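Local coordinates for uncharacterized protein (Leishmania major, PDB 2B4W) that is of unknown function but belongs to the DUF1861 family of the beta-fructosidase clan, whose members are typically built as five-bladed beta-propellers, at residues Asp53-Ser58 with Pro255-Leu260; Asp29-Ser34 with Arg48-Asp53; Gln194-Ser199 with Gly301-Asp306; Ala228-Pro233 with Tyr295-His300. All blocks are in the same frame, centred on the assembly; numbering follows the deposited sequence.

Contact 1 of 4, residues Asp53-Ser58 with Pro255-Leu260; sequences DIWAAS and PKVPLL
Lys-256 lays its methylene chain across one face of the Trp-55 indole, the two side chains running antiparallel alongside one another. Lys-256 CD stands 3.7 Å from the centroid of the Trp-55 six-membered ring and 20° off its normal, a CH-pi contact over the face, while CE sits above the middle of the indole. The chain is extended from CG, which lies anti to the backbone nitrogen, and bends only at its last torsion (chi4 71°). There NZ reaches Ile-54 O over 3.2 Å in a weak hydrogen bond. Its cation-pi approach is long and at most weakly attractive; the stronger partners of NZ are Lys-51 O and the carboxylate of Glu-50. A lysine thus suits the place twice over: its aliphatic part is a flat-lying partner for the indole, and its ammonium ends among carbonyl and carboxylate oxygens.

The far edge of the indole meets branched aliphatic groups approaching head-on from the other loop. Val-257 CG1 lies in the ring plane, 3.6 Å from Trp-55 CZ2, and Leu-260 CD1 approaches near that plane, 4.1 Å from Trp-55 CH2. Both residues belong to one tight turn, joined by the 2.8 Å bond from Leu-260 N to Val-257 O, so they present their methyls together to the broad ring.

The contact joins two loops, one between strands 42-50 and 59-67, the other between strands 238-245 and 264-271. The second loop is also tied by backbone hydrogen bonds to Gly-284, just after strand 277-283, and to Ser-222, just before strand 223-231.

Contact 2 of 4, residues Asp29-Ser34 with Arg48-Asp53; sequences DVYNCS and RVEKRD
Antiparallel pairing of strand 29-31 with the end of strand 42-50, within a mixed sheet, brings Asp-29 opposite Glu-50 and Tyr-31 opposite Arg-48 as hydrogen-bonded pairs. Four backbone bonds hold them, among them Asp-29 N to Glu-50 O at 2.8 Å and Tyr-31 N to Arg-48 O at 2.9 Å. Val-30 and Val-49, the non-hydrogen-bonded pair between, turn their methyls to the other face, where Phe-63 and Arg-61 of strand 59-67 pack on them.

On the polar face, Arg-48 CD rests over the Tyr-31 ring, 3.8 Å from its centroid, and the guanidinium lies only 21° from parallel with that ring. A chi1 of 63° lifts the ring over the neighbouring strand, letting Tyr-31 OH donate to Glu-50 OE1 over 2.6 Å, from above the carboxylate plane. Farther along, Arg-52 NE meets the syn lone pair of Asp-29 OD2 at 2.9 Å, the oxygen lying in the guanidinium plane.

Chemically, each buried charge is met by an opposite one. Glu-50, besides accepting from the tyrosine hydroxyl, has a lysine as counter-charge, Arg-48 reaches the carboxylate of Asp-83, and Asp-29 is held by Arg-52, so this polar cluster is compensated and its side chains are probably firmly oriented.

Contact 3 of 4, residues Gln194-Ser199 with Gly301-Asp306; sequences QAYLLS and GTIIGD
Ile-303 fits against both Tyr-196 and Leu-198, its longer branch running past the two: CG1 meets Leu-198 CD2 at 3.9 Å, and its end, CD1, reaches Tyr-196 CD2 at 4.1 Å. On the other side of the backbone, Ile-304 is the matching bump. Its CB and CG2 lie against Leu-197 CD2, while CG1 and CD1 bend over the main chain at Ser-199, with CG1 3.4 Å from Ser-199 N. That CG1 lies anti to the carbonyl carbon (chi1 -54°) lets one side chain touch leucine with one branch and serine with the other. Beta-branched residues suit short strand 303-304, the outermost of a five-stranded antiparallel sheet, beside strand 188-198, offering two arms close to the backbone.

Gly-301, without a side chain, makes a shallow hollow that Ser-199 OG occupies, 3.3 Å from Gly-301 CA. The backbone angles of Gly-301, with a positive phi of 92°, themselves favour glycine.

Polar groups complete the fit. Ile-304 N gives a nearly straight bond of 2.8 Å to Leu-197 O, and Ser-199 N bonds to Thr-302 O. The two chains splay apart beyond, and a water bridges the widening gap, accepting from Leu-197 N and donating to Ile-304 O at 2.8 Å. Two direct backbone bonds and one water bridge thus satisfy polar groups at the sheet edge, while aliphatic side chains pack on either side of it.

Contact 4 of 4, residues Ala228-Pro233 with Tyr295-His300; sequences AFVLDP and YPFKGH
Strand 228-231 passes a loop that packs on it mainly through side chains, without sheet pairing: the CA atoms of Val-230 and Phe-297 are 6.9 Å apart. The loop folds into a type II beta turn from Phe-297 to His-300, closed by a 2.8 Å bond from His-300 N to Phe-297 O. Gly-299 holds the third position of the turn, where a positive phi (84°) favours glycine.

This turn sets two rings beside Val-230. CG2 of the valine lies over the imidazole face, 4.0 Å from the His-300 centroid and offset toward the ND1 side, and also meets Phe-297 CD1 at 3.9 Å. CG1, anti to the backbone nitrogen, reaches the CG and CD2 side of the same imidazole, so both branches are used. Ala-228, with its small side chain, lets the loop come close: its CB touches Pro-296 CB at 4.3 Å and Phe-297 CE1 obliquely. A weak hydrogen bond from His-300 ND1 to Phe-297 O may help orient the imidazole.

Strand 223-231 lies between strands 203-211 and 238-245, and the loop, running from strand 287-293 to strand 303-304, packs across that sheet: Phe-297 also touches Ile-206 and Leu-198, and His-300 touches Thr-239 and Leu-198.

How the contacts relate
The four contacts form two pairs on opposite sides of the chain's centre. Contacts 1 and 2, centres 9 Å apart, share Asp-53 and touch through Glu-50. Contacts 3 and 4, also 9 Å apart, both reach one five-stranded antiparallel sheet, contact 3 at its edge strand and contact 4 through a loop packed across it, and they meet where Tyr-295 OH bonds Gly-301 O. Between the pairs, centres lie about 28 to 33 Å apart. Along the chain contact 2 closes first, and contact 4 falls within the span of contact 3, whereas contact 1 alternates with both. Late segments 255-260 and 295-306 thus return to earlier parts of the chain, a loop on one side and strands on the other, consistent with a closed propeller-like fold.

Contact 1 of 4, residues Asp53-Ser58 with Pro255-Leu260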
loop_
_atom_site.group_PDB
_atom_site.type_symbol
_atom_site.label_atom_id
_atom_site.label_comp_id
_atom_site.label_asym_id
_atom_site.label_seq_id
_atom_site.Cartn_x
_atom_site.Cartn_y
_atom_site.Cartn_z
ATOM N N ASP A 53 -9.526 12.060 16.702
ATOM C CA ASP A 53 -10.134 11.510 17.918
ATOM C C ASP A 53 -11.312 10.591 17.672
ATOM O O ASP A 53 -12.153 10.437 18.559
ATOM C CB ASP A 53 -10.592 12.658 18.827
ATOM C CG ASP A 53 -11.492 13.615 18.071
ATOM O OD1 ASP A 53 -11.907 13.225 16.961
ATOM O OD2 ASP A 53 -11.772 14.717 18.578
ATOM N N ILE A 54 -11.417 9.957 16.512
ATOM C CA ILE A 54 -12.469 8.958 16.331
ATOM C C ILE A 54 -12.011 7.844 15.398
ATOM O O ILE A 54 -11.149 8.058 14.544
ATOM C CB ILE A 54 -13.749 9.635 15.818
ATOM C CG1 ILE A 54 -14.637 8.808 14.896
ATOM C CG2 ILE A 54 -13.384 10.946 15.133
ATOM C CD1 ILE A 54 -16.123 8.915 15.136
ATOM N N TRP A 55 -12.594 6.664 15.567
ATOM C CA TRP A 55 -12.265 5.462 14.825
ATOM C C TRP A 55 -13.356 5.033 13.862
ATOM O O TRP A 55 -14.543 5.340 13.972
ATOM C CB TRP A 55 -11.935 4.352 15.856
ATOM C CG TRP A 55 -10.675 4.760 16.584
ATOM C CD1 TRP A 55 -10.536 5.729 17.534
ATOM C CD2 TRP A 55 -9.372 4.198 16.395
ATOM N NE1 TRP A 55 -9.227 5.805 17.952
ATOM C CE2 TRP A 55 -8.495 4.870 17.265
ATOM C CE3 TRP A 55 -8.877 3.187 15.570
ATOM C CZ2 TRP A 55 -7.134 4.563 17.338
ATOM C CZ3 TRP A 55 -7.532 2.888 15.649
ATOM C CH2 TRP A 55 -6.671 3.570 16.523
ATOM N N ALA A 56 -12.939 4.298 12.837
ATOM C CA ALA A 56 -13.825 3.834 11.783
ATOM C C ALA A 56 -14.722 4.934 11.210
ATOM O O ALA A 56 -15.892 4.597 10.983
ATOM C CB ALA A 56 -14.715 2.686 12.253
ATOM N N ALA A 57 -14.195 6.124 10.981
ATOM C CA ALA A 57 -14.867 7.304 10.474
ATOM C C ALA A 57 -14.073 8.053 9.391
ATOM O O ALA A 57 -13.930 9.274 9.478
ATOM C CB ALA A 57 -15.129 8.296 11.601
ATOM N N SER A 58 -13.579 7.302 8.420
ATOM C CA SER A 58 -12.782 7.737 7.290
ATOM C C SER A 58 -13.608 7.833 6.021
ATOM O O SER A 58 -14.603 7.131 5.933
ATOM C CB SER A 58 -11.626 6.743 7.064
ATOM O OG SER A 58 -11.140 6.516 8.369
ATOM N N PRO A 255 1.187 9.610 17.234
ATOM C CA PRO A 255 0.305 8.622 16.594
ATOM C C PRO A 255 -1.159 8.938 16.905
ATOM O O PRO A 255 -1.484 9.878 17.633
ATOM C CB PRO A 255 0.729 7.296 17.217
ATOM C CG PRO A 255 1.390 7.666 18.504
ATOM C CD PRO A 255 1.973 9.031 18.321
ATOM N N LYS A 256 -2.034 8.128 16.320
ATOM C CA LYS A 256 -3.458 8.280 16.584
ATOM C C LYS A 256 -3.659 8.046 18.088
ATOM O O LYS A 256 -4.327 8.800 18.782
ATOM C CB LYS A 256 -4.316 7.304 15.786
ATOM C CG LYS A 256 -5.791 7.682 15.730
ATOM C CD LYS A 256 -6.548 6.808 14.753
ATOM C CE LYS A 256 -7.984 7.268 14.561
ATOM N NZ LYS A 256 -8.122 8.523 13.802
ATOM N N VAL A 257 -3.044 6.966 18.543
ATOM C CA VAL A 257 -2.993 6.600 19.948
ATOM C C VAL A 257 -1.604 6.074 20.283
ATOM O O VAL A 257 -0.912 5.560 19.409
ATOM C CB VAL A 257 -4.043 5.539 20.295
ATOM C CG1 VAL A 257 -5.431 6.136 20.100
ATOM C CG2 VAL A 257 -3.831 4.296 19.452
ATOM N N PRO A 258 -1.243 6.242 21.547
ATOM C CA PRO A 258 0.063 5.842 22.066
ATOM C C PRO A 258 0.443 4.423 21.662
ATOM O O PRO A 258 1.601 4.067 21.449
ATOM C CB PRO A 258 -0.122 5.903 23.584
ATOM C CG PRO A 258 -1.545 6.246 23.841
ATOM C CD PRO A 258 -2.086 6.865 22.584
ATOM N N LEU A 259 -0.563 3.574 21.567
ATOM C CA LEU A 259 -0.360 2.176 21.225
ATOM C C LEU A 259 0.303 1.983 19.866
ATOM O O LEU A 259 0.872 0.925 19.571
ATOM C CB LEU A 259 -1.735 1.515 21.254
ATOM C CG LEU A 259 -1.870 0.034 21.005
ATOM C CD1 LEU A 259 -3.078 -0.486 21.788
ATOM C CD2 LEU A 259 -2.029 -0.318 19.533
ATOM N N LEU A 260 0.202 3.003 19.022
ATOM C CA LEU A 260 0.683 2.885 17.647
ATOM C C LEU A 260 1.916 3.757 17.464
ATOM O O LEU A 260 2.142 4.258 16.366
ATOM C CB LEU A 260 -0.431 3.281 16.688
ATOM C CG LEU A 260 -1.595 2.286 16.609
ATOM C CD1 LEU A 260 -2.732 2.876 15.795
ATOM C CD2 LEU A 260 -1.132 0.958 16.031
#

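Contact 2 of 4, residues Asp29-Ser34 with Arg48-Asp53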
loop_
_atom_site.group_PDB
_atom_site.type_symbol
_atom_site.label_atom_id
_atom_site.label_comp_id
_atom_site.label_asym_id
_atom_site.label_seq_id
_atom_site.Cartn_x
_atom_site.Cartn_y
_atom_site.Cartn_z
ATOM N N ASP A 29 -6.767 14.265 9.970
ATOM C CA ASP A 29 -5.550 13.513 9.711
ATOM C C ASP A 29 -5.682 12.933 8.296
ATOM O O ASP A 29 -6.796 12.691 7.820
ATOM C CB ASP A 29 -5.333 12.373 10.686
ATOM C CG ASP A 29 -4.773 12.776 12.028
ATOM O OD1 ASP A 29 -4.228 13.890 12.120
ATOM O OD2 ASP A 29 -4.884 11.983 12.983
ATOM N N VAL A 30 -4.554 12.719 7.661
ATOM C CA VAL A 30 -4.456 12.065 6.365
ATOM C C VAL A 30 -3.355 11.018 6.475
ATOM O O VAL A 30 -2.254 11.393 6.870
ATOM C CB VAL A 30 -4.115 13.029 5.224
ATOM C CG1 VAL A 30 -4.019 12.213 3.931
ATOM C CG2 VAL A 30 -5.144 14.137 5.106
ATOM N N TYR A 31 -3.645 9.767 6.176
ATOM C CA TYR A 31 -2.677 8.703 6.424
ATOM C C TYR A 31 -3.047 7.508 5.545
ATOM O O TYR A 31 -3.975 7.680 4.774
ATOM C CB TYR A 31 -2.610 8.345 7.892
ATOM C CG TYR A 31 -3.826 7.787 8.562
ATOM C CD1 TYR A 31 -4.900 8.580 8.961
ATOM C CD2 TYR A 31 -3.896 6.431 8.818
ATOM C CE1 TYR A 31 -5.984 7.989 9.580
ATOM C CE2 TYR A 31 -4.969 5.835 9.431
ATOM C CZ TYR A 31 -6.026 6.639 9.815
ATOM O OH TYR A 31 -7.105 6.042 10.429
ATOM N N ASN A 32 -2.296 6.439 5.694
ATOM C CA ASN A 32 -2.355 5.225 4.908
ATOM C C ASN A 32 -2.805 5.509 3.473
ATOM O O ASN A 32 -3.836 5.057 2.983
ATOM C CB ASN A 32 -3.276 4.223 5.591
ATOM C CG ASN A 32 -2.733 3.785 6.938
ATOM O OD1 ASN A 32 -1.623 4.126 7.345
ATOM N ND2 ASN A 32 -3.538 2.998 7.639
ATOM N N CYS A 33 -1.980 6.293 2.794
ATOM C CA CYS A 33 -2.289 6.727 1.429
ATOM C C CYS A 33 -2.101 5.587 0.446
ATOM O O CYS A 33 -1.506 4.555 0.773
ATOM C CB CYS A 33 -1.371 7.891 1.085
ATOM S SG CYS A 33 -1.749 9.406 2.026
ATOM N N SER A 34 -2.582 5.790 -0.783
ATOM C CA SER A 34 -2.147 4.916 -1.863
ATOM C C SER A 34 -0.690 5.211 -2.202
ATOM O O SER A 34 -0.108 6.199 -1.730
ATOM C CB SER A 34 -2.962 5.098 -3.135
ATOM O OG SER A 34 -2.892 6.410 -3.611
ATOM N N ARG A 48 -6.402 8.528 3.089
ATOM C CA ARG A 48 -7.441 8.199 4.062
ATOM C C ARG A 48 -7.542 9.382 5.008
ATOM O O ARG A 48 -6.525 9.777 5.608
ATOM C CB ARG A 48 -7.131 6.896 4.761
ATOM C CG ARG A 48 -7.859 6.532 6.019
ATOM C CD ARG A 48 -7.204 5.361 6.772
ATOM N NE ARG A 48 -8.070 4.911 7.827
ATOM C CZ ARG A 48 -8.183 3.822 8.521
ATOM N NH1 ARG A 48 -7.408 2.767 8.413
ATOM N NH2 ARG A 48 -9.168 3.770 9.430
ATOM N N VAL A 49 -8.688 9.997 5.041
ATOM C CA VAL A 49 -9.034 11.193 5.771
ATOM C C VAL A 49 -10.007 10.888 6.919
ATOM O O VAL A 49 -11.130 10.426 6.776
ATOM C CB VAL A 49 -9.632 12.247 4.828
ATOM C CG1 VAL A 49 -9.722 13.593 5.527
ATOM C CG2 VAL A 49 -8.749 12.321 3.587
ATOM N N GLU A 50 -9.515 11.176 8.122
ATOM C CA GLU A 50 -10.236 10.872 9.345
ATOM C C GLU A 50 -9.739 11.788 10.457
ATOM O O GLU A 50 -8.561 12.138 10.545
ATOM C CB GLU A 50 -10.077 9.395 9.631
ATOM C CG GLU A 50 -10.666 8.873 10.941
ATOM C CD GLU A 50 -10.369 7.390 11.081
ATOM O OE1 GLU A 50 -9.265 7.035 11.514
ATOM O OE2 GLU A 50 -11.232 6.560 10.747
ATOM N N LYS A 51 -10.698 12.170 11.283
ATOM C CA LYS A 51 -10.543 12.880 12.541
ATOM C C LYS A 51 -9.680 12.087 13.498
ATOM O O LYS A 51 -9.832 10.879 13.690
ATOM C CB LYS A 51 -11.932 13.140 13.145
ATOM C CG LYS A 51 -12.416 14.560 12.906
ATOM C CD LYS A 51 -13.584 14.989 13.768
ATOM C CE LYS A 51 -13.496 14.755 15.253
ATOM N NZ LYS A 51 -13.658 15.932 16.150
ATOM N N ARG A 52 -8.710 12.760 14.122
ATOM C CA ARG A 52 -7.820 11.990 14.957
ATOM C C ARG A 52 -8.513 11.372 16.174
ATOM O O ARG A 52 -8.126 10.286 16.626
ATOM C CB ARG A 52 -6.627 12.814 15.473
ATOM C CG ARG A 52 -5.638 11.775 16.003
ATOM C CD ARG A 52 -4.319 12.333 16.433
ATOM N NE ARG A 52 -3.598 13.026 15.377
ATOM C CZ ARG A 52 -2.563 13.825 15.597
ATOM N NH1 ARG A 52 -2.128 14.029 16.833
ATOM N NH2 ARG A 52 -1.984 14.408 14.558
ATOM N N ASP A 53 -9.526 12.060 16.702
ATOM C CA ASP A 53 -10.134 11.510 17.918
ATOM C C ASP A 53 -11.312 10.591 17.672
ATOM O O ASP A 53 -12.153 10.437 18.559
ATOM C CB ASP A 53 -10.592 12.658 18.827
ATOM C CG ASP A 53 -11.492 13.615 18.071
ATOM O OD1 ASP A 53 -11.907 13.225 16.961
ATOM O OD2 ASP A 53 -11.772 14.717 18.578
#

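Contact 3 of 4, residues Gln194-Ser199 with Gly301-Asp306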
loop_
_atom_site.group_PDB
_atom_site.type_symbol
_atom_site.label_atom_id
_atom_site.label_comp_id
_atom_site.label_asym_id
_atom_site.label_seq_id
_atom_site.Cartn_x
_atom_site.Cartn_y
_atom_site.Cartn_z
ATOM N N GLN A 194 1.633 -2.780 -1.770
ATOM C CA GLN A 194 1.847 -2.512 -3.186
ATOM C C GLN A 194 2.774 -3.599 -3.739
ATOM O O GLN A 194 3.866 -3.810 -3.182
ATOM C CB GLN A 194 2.396 -1.106 -3.410
ATOM C CG GLN A 194 2.396 -0.620 -4.863
ATOM C CD GLN A 194 0.984 -0.300 -5.305
ATOM O OE1 GLN A 194 0.156 0.099 -4.487
ATOM N NE2 GLN A 194 0.677 -0.480 -6.580
ATOM N N ALA A 195 2.292 -4.243 -4.799
ATOM C CA ALA A 195 3.033 -5.206 -5.601
ATOM C C ALA A 195 3.513 -4.624 -6.931
ATOM O O ALA A 195 2.872 -3.844 -7.628
ATOM C CB ALA A 195 2.233 -6.477 -5.852
ATOM N N TYR A 196 4.723 -5.033 -7.300
ATOM C CA TYR A 196 5.453 -4.592 -8.471
ATOM C C TYR A 196 5.910 -5.776 -9.314
ATOM O O TYR A 196 6.319 -6.780 -8.730
ATOM C CB TYR A 196 6.709 -3.798 -8.077
ATOM C CG TYR A 196 6.350 -2.545 -7.286
ATOM C CD1 TYR A 196 6.089 -2.586 -5.936
ATOM C CD2 TYR A 196 6.256 -1.322 -7.951
ATOM C CE1 TYR A 196 5.760 -1.446 -5.220
ATOM C CE2 TYR A 196 5.924 -0.185 -7.252
ATOM C CZ TYR A 196 5.679 -0.253 -5.893
ATOM O OH TYR A 196 5.335 0.898 -5.209
ATOM N N LEU A 197 5.851 -5.613 -10.630
ATOM C CA LEU A 197 6.435 -6.598 -11.526
ATOM C C LEU A 197 7.896 -6.248 -11.795
ATOM O O LEU A 197 8.223 -5.124 -12.167
ATOM C CB LEU A 197 5.705 -6.679 -12.865
ATOM C CG LEU A 197 6.366 -7.532 -13.963
ATOM C CD1 LEU A 197 6.339 -8.992 -13.543
ATOM C CD2 LEU A 197 5.680 -7.342 -15.310
ATOM N N LEU A 198 8.748 -7.239 -11.600
ATOM C CA LEU A 198 10.174 -7.116 -11.819
ATOM C C LEU A 198 10.601 -7.736 -13.132
ATOM O O LEU A 198 10.037 -8.727 -13.583
ATOM C CB LEU A 198 10.924 -7.814 -10.666
ATOM C CG LEU A 198 10.552 -7.326 -9.266
ATOM C CD1 LEU A 198 11.418 -7.983 -8.192
ATOM C CD2 LEU A 198 10.677 -5.813 -9.196
ATOM N N SER A 199 11.635 -7.195 -13.756
ATOM C CA SER A 199 12.156 -7.697 -15.005
ATOM C C SER A 199 12.477 -9.189 -14.972
ATOM O O SER A 199 12.554 -9.807 -16.044
ATOM C CB SER A 199 13.440 -6.931 -15.376
ATOM O OG SER A 199 14.391 -7.334 -14.404
ATOM N N GLY A 301 16.181 -8.034 -10.292
ATOM C CA GLY A 301 15.758 -7.254 -11.424
ATOM C C GLY A 301 15.135 -5.924 -11.028
ATOM O O GLY A 301 14.927 -5.658 -9.849
ATOM N N THR A 302 14.884 -5.126 -12.044
ATOM C CA THR A 302 14.278 -3.834 -12.085
ATOM C C THR A 302 12.757 -3.902 -12.201
ATOM O O THR A 302 12.173 -4.870 -12.680
ATOM C CB THR A 302 14.800 -3.005 -13.290
ATOM O OG1 THR A 302 14.495 -3.672 -14.530
ATOM C CG2 THR A 302 16.315 -2.860 -13.204
ATOM N N ILE A 303 12.142 -2.804 -11.763
ATOM C CA ILE A 303 10.699 -2.656 -11.898
ATOM C C ILE A 303 10.275 -2.365 -13.341
ATOM O O ILE A 303 10.799 -1.511 -14.048
ATOM C CB ILE A 303 10.116 -1.560 -10.999
ATOM C CG1 ILE A 303 10.293 -1.902 -9.516
ATOM C CG2 ILE A 303 8.677 -1.266 -11.402
ATOM C CD1 ILE A 303 10.296 -0.710 -8.596
ATOM N N ILE A 304 9.256 -3.110 -13.773
ATOM C CA ILE A 304 8.606 -3.037 -15.060
ATOM C C ILE A 304 7.278 -2.294 -14.985
ATOM O O ILE A 304 6.405 -2.649 -14.191
ATOM C CB ILE A 304 8.321 -4.447 -15.602
ATOM C CG1 ILE A 304 9.575 -5.320 -15.656
ATOM C CG2 ILE A 304 7.631 -4.343 -16.964
ATOM C CD1 ILE A 304 10.504 -4.946 -16.789
ATOM N N GLY A 305 7.116 -1.267 -15.819
ATOM C CA GLY A 305 5.839 -0.558 -15.810
ATOM C C GLY A 305 5.878 0.580 -14.807
ATOM O O GLY A 305 6.879 0.807 -14.129
ATOM N N ASP A 306 4.767 1.280 -14.715
ATOM C CA ASP A 306 4.594 2.454 -13.891
ATOM C C ASP A 306 3.132 2.700 -13.524
ATOM O O ASP A 306 2.206 2.033 -13.982
ATOM C CB ASP A 306 5.194 3.662 -14.606
ATOM C CG ASP A 306 4.490 4.088 -15.868
ATOM O OD1 ASP A 306 3.250 4.082 -15.950
ATOM O OD2 ASP A 306 5.187 4.476 -16.832
HETATM O O HOH W 1 5.288 -2.944 -11.679
#

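Contact 4 of 4, residues Ala228-Pro233 with Tyr295-His300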
loop_
_atom_site.group_PDB
_atom_site.type_symbol
_atom_site.label_atom_id
_atom_site.label_comp_id
_atom_site.label_asym_id
_atom_site.label_seq_id
_atom_site.Cartn_x
_atom_site.Cartn_y
_atom_site.Cartn_z
ATOM N N ALA A 228 9.556 -5.645 2.900
ATOM C CA ALA A 228 9.651 -6.010 1.486
ATOM C C ALA A 228 10.023 -7.478 1.366
ATOM O O ALA A 228 10.704 -8.006 2.245
ATOM C CB ALA A 228 10.682 -5.179 0.734
ATOM N N PHE A 229 9.595 -8.127 0.300
ATOM C CA PHE A 229 10.031 -9.443 -0.095
ATOM C C PHE A 229 9.811 -9.620 -1.598
ATOM O O PHE A 229 9.121 -8.831 -2.246
ATOM C CB PHE A 229 9.294 -10.551 0.670
ATOM C CG PHE A 229 7.787 -10.477 0.505
ATOM C CD1 PHE A 229 7.048 -9.686 1.374
ATOM C CD2 PHE A 229 7.129 -11.161 -0.494
ATOM C CE1 PHE A 229 5.678 -9.601 1.215
ATOM C CE2 PHE A 229 5.765 -11.068 -0.673
ATOM C CZ PHE A 229 5.051 -10.286 0.215
ATOM N N VAL A 230 10.401 -10.695 -2.113
ATOM C CA VAL A 230 10.195 -11.014 -3.524
ATOM C C VAL A 230 9.551 -12.396 -3.584
ATOM O O VAL A 230 9.943 -13.292 -2.839
ATOM C CB VAL A 230 11.489 -10.966 -4.339
ATOM C CG1 VAL A 230 11.283 -11.400 -5.775
ATOM C CG2 VAL A 230 12.057 -9.550 -4.315
ATOM N N LEU A 231 8.572 -12.470 -4.468
ATOM C CA LEU A 231 7.793 -13.654 -4.708
ATOM C C LEU A 231 8.076 -14.217 -6.088
ATOM O O LEU A 231 8.054 -13.475 -7.065
ATOM C CB LEU A 231 6.283 -13.351 -4.636
ATOM C CG LEU A 231 5.439 -14.453 -5.300
ATOM C CD1 LEU A 231 5.404 -15.659 -4.375
ATOM C CD2 LEU A 231 4.037 -13.971 -5.643
ATOM N N ASP A 232 8.303 -15.523 -6.126
ATOM C CA ASP A 232 8.268 -16.178 -7.429
ATOM C C ASP A 232 6.863 -16.731 -7.645
ATOM O O ASP A 232 6.463 -17.640 -6.924
ATOM C CB ASP A 232 9.325 -17.268 -7.531
ATOM C CG ASP A 232 9.461 -17.802 -8.948
ATOM O OD1 ASP A 232 8.442 -18.289 -9.480
ATOM O OD2 ASP A 232 10.580 -17.717 -9.489
ATOM N N PRO A 233 6.150 -16.184 -8.625
ATOM C CA PRO A 233 4.717 -16.446 -8.762
ATOM C C PRO A 233 4.477 -17.896 -9.180
ATOM O O PRO A 233 3.354 -18.393 -9.096
ATOM C CB PRO A 233 4.255 -15.455 -9.828
ATOM C CG PRO A 233 5.469 -14.994 -10.546
ATOM C CD PRO A 233 6.658 -15.310 -9.692
ATOM N N TYR A 295 17.156 0.739 -3.247
ATOM C CA TYR A 295 16.317 -0.193 -3.971
ATOM C C TYR A 295 16.178 -1.498 -3.195
ATOM O O TYR A 295 17.144 -2.197 -2.898
ATOM C CB TYR A 295 16.862 -0.512 -5.347
ATOM C CG TYR A 295 15.964 -1.363 -6.220
ATOM C CD1 TYR A 295 14.698 -0.938 -6.583
ATOM C CD2 TYR A 295 16.379 -2.607 -6.685
ATOM C CE1 TYR A 295 13.872 -1.705 -7.387
ATOM C CE2 TYR A 295 15.561 -3.396 -7.483
ATOM C CZ TYR A 295 14.312 -2.928 -7.835
ATOM O OH TYR A 295 13.483 -3.688 -8.627
ATOM N N PRO A 296 14.944 -1.848 -2.858
ATOM C CA PRO A 296 14.763 -3.016 -1.998
ATOM C C PRO A 296 14.566 -4.367 -2.668
ATOM O O PRO A 296 14.247 -5.348 -1.978
ATOM C CB PRO A 296 13.457 -2.609 -1.288
ATOM C CG PRO A 296 12.681 -1.909 -2.344
ATOM C CD PRO A 296 13.681 -1.184 -3.200
ATOM N N PHE A 297 14.729 -4.506 -3.972
ATOM C CA PHE A 297 14.604 -5.828 -4.587
ATOM C C PHE A 297 15.904 -6.167 -5.318
ATOM O O PHE A 297 15.900 -6.912 -6.306
ATOM C CB PHE A 297 13.434 -5.892 -5.568
ATOM C CG PHE A 297 12.113 -5.302 -5.111
ATOM C CD1 PHE A 297 11.509 -5.743 -3.948
ATOM C CD2 PHE A 297 11.479 -4.310 -5.839
ATOM C CE1 PHE A 297 10.300 -5.222 -3.515
ATOM C CE2 PHE A 297 10.273 -3.776 -5.410
ATOM C CZ PHE A 297 9.685 -4.217 -4.233
ATOM N N LYS A 298 16.991 -5.592 -4.804
ATOM C CA LYS A 298 18.324 -5.765 -5.366
ATOM C C LYS A 298 18.608 -7.226 -5.706
ATOM O O LYS A 298 18.371 -8.147 -4.933
ATOM C CB LYS A 298 19.382 -5.207 -4.414
ATOM N N GLY A 299 19.115 -7.412 -6.921
ATOM C CA GLY A 299 19.448 -8.731 -7.410
ATOM C C GLY A 299 18.262 -9.457 -7.995
ATOM O O GLY A 299 18.434 -10.553 -8.527
ATOM N N HIS A 300 17.045 -8.895 -7.935
ATOM C CA HIS A 300 15.949 -9.663 -8.530
ATOM C C HIS A 300 15.378 -8.918 -9.726
ATOM O O HIS A 300 14.239 -9.134 -10.141
ATOM C CB HIS A 300 14.866 -9.968 -7.513
ATOM C CG HIS A 300 15.251 -10.759 -6.314
ATOM N ND1 HIS A 300 15.615 -10.175 -5.121
ATOM C CD2 HIS A 300 15.319 -12.096 -6.117
ATOM C CE1 HIS A 300 15.897 -11.119 -4.242
ATOM N NE2 HIS A 300 15.725 -12.297 -4.817
#